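Local coordinates for protein monoglyceride lipase (Saccharomyces cerevisiae, PDB 4ZWN) that hydrolyses monoacylglycerols to free fatty acids and glycerol, preferring monounsaturated substrates, and also takes part in breaking down fatty acid ethyl esters, at residues Gln77-Asp82 against Lys311-Val316. The protein carries 2 engineered substitutions. Numbering follows the deposited sequence.
Sequences QFRLMD and KVFNTV
R79 and F313 reach past each other between two helices, the arginine chain running over one face of the phenyl ring toward the base of the phenylalanine. The CB of R79 starts on the side of the F313 segment, and CG, anti to the backbone N (chi1 -162°), carries the chain to the outer end of the ring. There CG makes a CH-pi contact, 4.0 Å from the centroid of the F313 ring and nearly above it. CD moves on to the CD1–CE1 side, with R79 CD 3.9 Å from F313 CD1. NE lies over the ring toward its rim, 3.7 Å from F313 CG. Beyond it R79 CZ is 3.7 Å from F313 CB, which sits over one face of the guanidinium, and the chain ends with R79 NH2 3.5 Å from the same CB of F313. The guanidinium thus lies almost flat on the phenylalanine in an offset stack, its plane turned 12° from that of the ring. Its rotation is also fixed from outside: NH1 donates to the carbonyl O of E308, and NH2 forms a salt bridge with D310. With an alanine here, D310 is likely to lose its charged mate and the covered face of the F313 ring its lid. Meanwhile the far end of the ring points at helix 78-86, where F313 CZ comes within 3.6 Å of R79 O and L80 CA sits near the ring plane. H83 packs edge-to-face with F313 and is hydrogen-bonded through ND1 to R79 O. In this alpha/beta hydrolase, the contact joins helix 78-86 to the N-terminal part of helix 310-326. The latter comes shortly after H302, the probable charge-relay histidine, whose side chain is about 12 Å from that of R79. On the sheet side of helix 78-86, L80 and M81 pack on strand 62-67, and M81 also touches strand 89-94.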
loop_
_atom_site.group_PDB
_atom_site.type_symbol
_atom_site.label_atom_id
_atom_site.label_comp_id
_atom_site.label_asym_id
_atom_site.label_seq_id
_atom_site.Cartn_x
_atom_site.Cartn_y
_atom_site.Cartn_z
ATOM N N GLN A 77 2.774 4.534 -7.944
ATOM C CA GLN A 77 3.505 5.117 -6.827
ATOM C C GLN A 77 4.606 6.080 -7.274
ATOM O O GLN A 77 5.407 6.528 -6.453
ATOM C CB GLN A 77 4.098 4.014 -5.949
ATOM C CG GLN A 77 3.267 3.713 -4.714
ATOM C CD GLN A 77 1.840 3.329 -5.053
ATOM O OE1 GLN A 77 0.914 4.127 -4.908
ATOM N NE2 GLN A 77 1.655 2.094 -5.505
ATOM N N PHE A 78 4.636 6.406 -8.566
ATOM C CA PHE A 78 5.613 7.363 -9.089
ATOM C C PHE A 78 5.513 8.711 -8.385
ATOM O O PHE A 78 6.522 9.282 -7.973
ATOM C CB PHE A 78 5.433 7.572 -10.595
ATOM C CG PHE A 78 6.082 6.515 -11.443
ATOM C CD1 PHE A 78 6.679 5.405 -10.863
ATOM C CD2 PHE A 78 6.107 6.638 -12.822
ATOM C CE1 PHE A 78 7.277 4.431 -11.646
ATOM C CE2 PHE A 78 6.706 5.671 -13.608
ATOM C CZ PHE A 78 7.291 4.567 -13.018
ATOM N N ARG A 79 4.288 9.212 -8.265
ATOM C CA ARG A 79 4.025 10.509 -7.654
ATOM C C ARG A 79 4.590 10.571 -6.236
ATOM O O ARG A 79 5.191 11.568 -5.838
ATOM C CB ARG A 79 2.519 10.781 -7.653
ATOM C CG ARG A 79 2.100 12.227 -7.453
ATOM C CD ARG A 79 0.575 12.320 -7.491
ATOM N NE ARG A 79 0.070 13.686 -7.379
ATOM C CZ ARG A 79 -1.222 14.002 -7.363
ATOM N NH1 ARG A 79 -2.141 13.048 -7.450
ATOM N NH2 ARG A 79 -1.599 15.270 -7.258
ATOM N N LEU A 80 4.413 9.490 -5.484
ATOM C CA LEU A 80 4.887 9.434 -4.105
ATOM C C LEU A 80 6.409 9.332 -4.029
ATOM O O LEU A 80 7.052 10.064 -3.277
ATOM C CB LEU A 80 4.253 8.252 -3.374
ATOM C CG LEU A 80 4.721 8.027 -1.938
ATOM C CD1 LEU A 80 4.448 9.262 -1.083
ATOM C CD2 LEU A 80 4.044 6.796 -1.355
ATOM N N MET A 81 6.974 8.417 -4.810
ATOM C CA MET A 81 8.415 8.195 -4.821
ATOM C C MET A 81 9.182 9.420 -5.315
ATOM O O MET A 81 10.288 9.699 -4.848
ATOM C CB MET A 81 8.754 6.978 -5.684
ATOM C CG MET A 81 8.209 5.675 -5.132
ATOM S SD MET A 81 8.737 4.194 -6.015
ATOM C CE MET A 81 7.805 4.354 -7.537
ATOM N N ASP A 82 8.591 10.148 -6.257
ATOM C CA ASP A 82 9.208 11.359 -6.786
ATOM C C ASP A 82 9.338 12.423 -5.698
ATOM O O ASP A 82 10.401 13.019 -5.529
ATOM C CB ASP A 82 8.402 11.902 -7.968
ATOM C CG ASP A 82 9.166 12.948 -8.768
ATOM O OD1 ASP A 82 10.396 12.790 -8.935
ATOM O OD2 ASP A 82 8.538 13.926 -9.230
ATOM N N LYS A 311 -4.074 19.440 -4.549
ATOM C CA LYS A 311 -4.387 19.996 -3.239
ATOM C C LYS A 311 -4.380 18.900 -2.181
ATOM O O LYS A 311 -3.750 19.041 -1.130
ATOM C CB LYS A 311 -5.741 20.703 -3.263
ATOM C CG LYS A 311 -6.136 21.320 -1.934
ATOM C CD LYS A 311 -7.568 21.821 -1.969
ATOM C CE LYS A 311 -7.978 22.419 -0.633
ATOM N NZ LYS A 311 -9.385 22.908 -0.660
ATOM N N VAL A 312 -5.076 17.804 -2.472
ATOM C CA VAL A 312 -5.145 16.676 -1.554
ATOM C C VAL A 312 -3.776 16.030 -1.347
ATOM O O VAL A 312 -3.361 15.801 -0.211
ATOM C CB VAL A 312 -6.135 15.609 -2.050
ATOM C CG1 VAL A 312 -5.996 14.331 -1.232
ATOM C CG2 VAL A 312 -7.557 16.139 -1.987
ATOM N N PHE A 313 -3.075 15.754 -2.443
ATOM C CA PHE A 313 -1.788 15.070 -2.368
ATOM C C PHE A 313 -0.766 15.858 -1.560
ATOM O O PHE A 313 -0.043 15.287 -0.745
ATOM C CB PHE A 313 -1.229 14.797 -3.765
ATOM C CG PHE A 313 0.131 14.151 -3.750
ATOM C CD1 PHE A 313 0.258 12.782 -3.582
ATOM C CD2 PHE A 313 1.280 14.914 -3.889
ATOM C CE1 PHE A 313 1.504 12.184 -3.557
ATOM C CE2 PHE A 313 2.526 14.322 -3.863
ATOM C CZ PHE A 313 2.638 12.953 -3.697
ATOM N N ASN A 314 -0.705 17.164 -1.795
ATOM C CA ASN A 314 0.236 18.019 -1.083
ATOM C C ASN A 314 0.003 17.989 0.420
ATOM O O ASN A 314 0.945 17.832 1.193
ATOM C CB ASN A 314 0.154 19.457 -1.600
ATOM C CG ASN A 314 0.695 19.598 -3.009
ATOM O OD1 ASN A 314 1.554 18.825 -3.437
ATOM N ND2 ASN A 314 0.192 20.586 -3.742
ATOM N N THR A 315 -1.256 18.127 0.824
ATOM C CA THR A 315 -1.628 18.077 2.234
ATOM C C THR A 315 -1.286 16.719 2.839
ATOM O O THR A 315 -0.736 16.628 3.940
ATOM C CB THR A 315 -3.135 18.346 2.428
ATOM O OG1 THR A 315 -3.488 19.590 1.809
ATOM C CG2 THR A 315 -3.486 18.392 3.908
ATOM N N VAL A 316 -1.610 15.664 2.098
ATOM C CA VAL A 316 -1.393 14.302 2.562
ATOM C C VAL A 316 0.095 13.957 2.631
ATOM O O VAL A 316 0.564 13.413 3.632
ATOM C CB VAL A 316 -2.131 13.292 1.657
ATOM C CG1 VAL A 316 -1.664 11.887 1.929
ATOM C CG2 VAL A 316 -3.637 13.399 1.873
#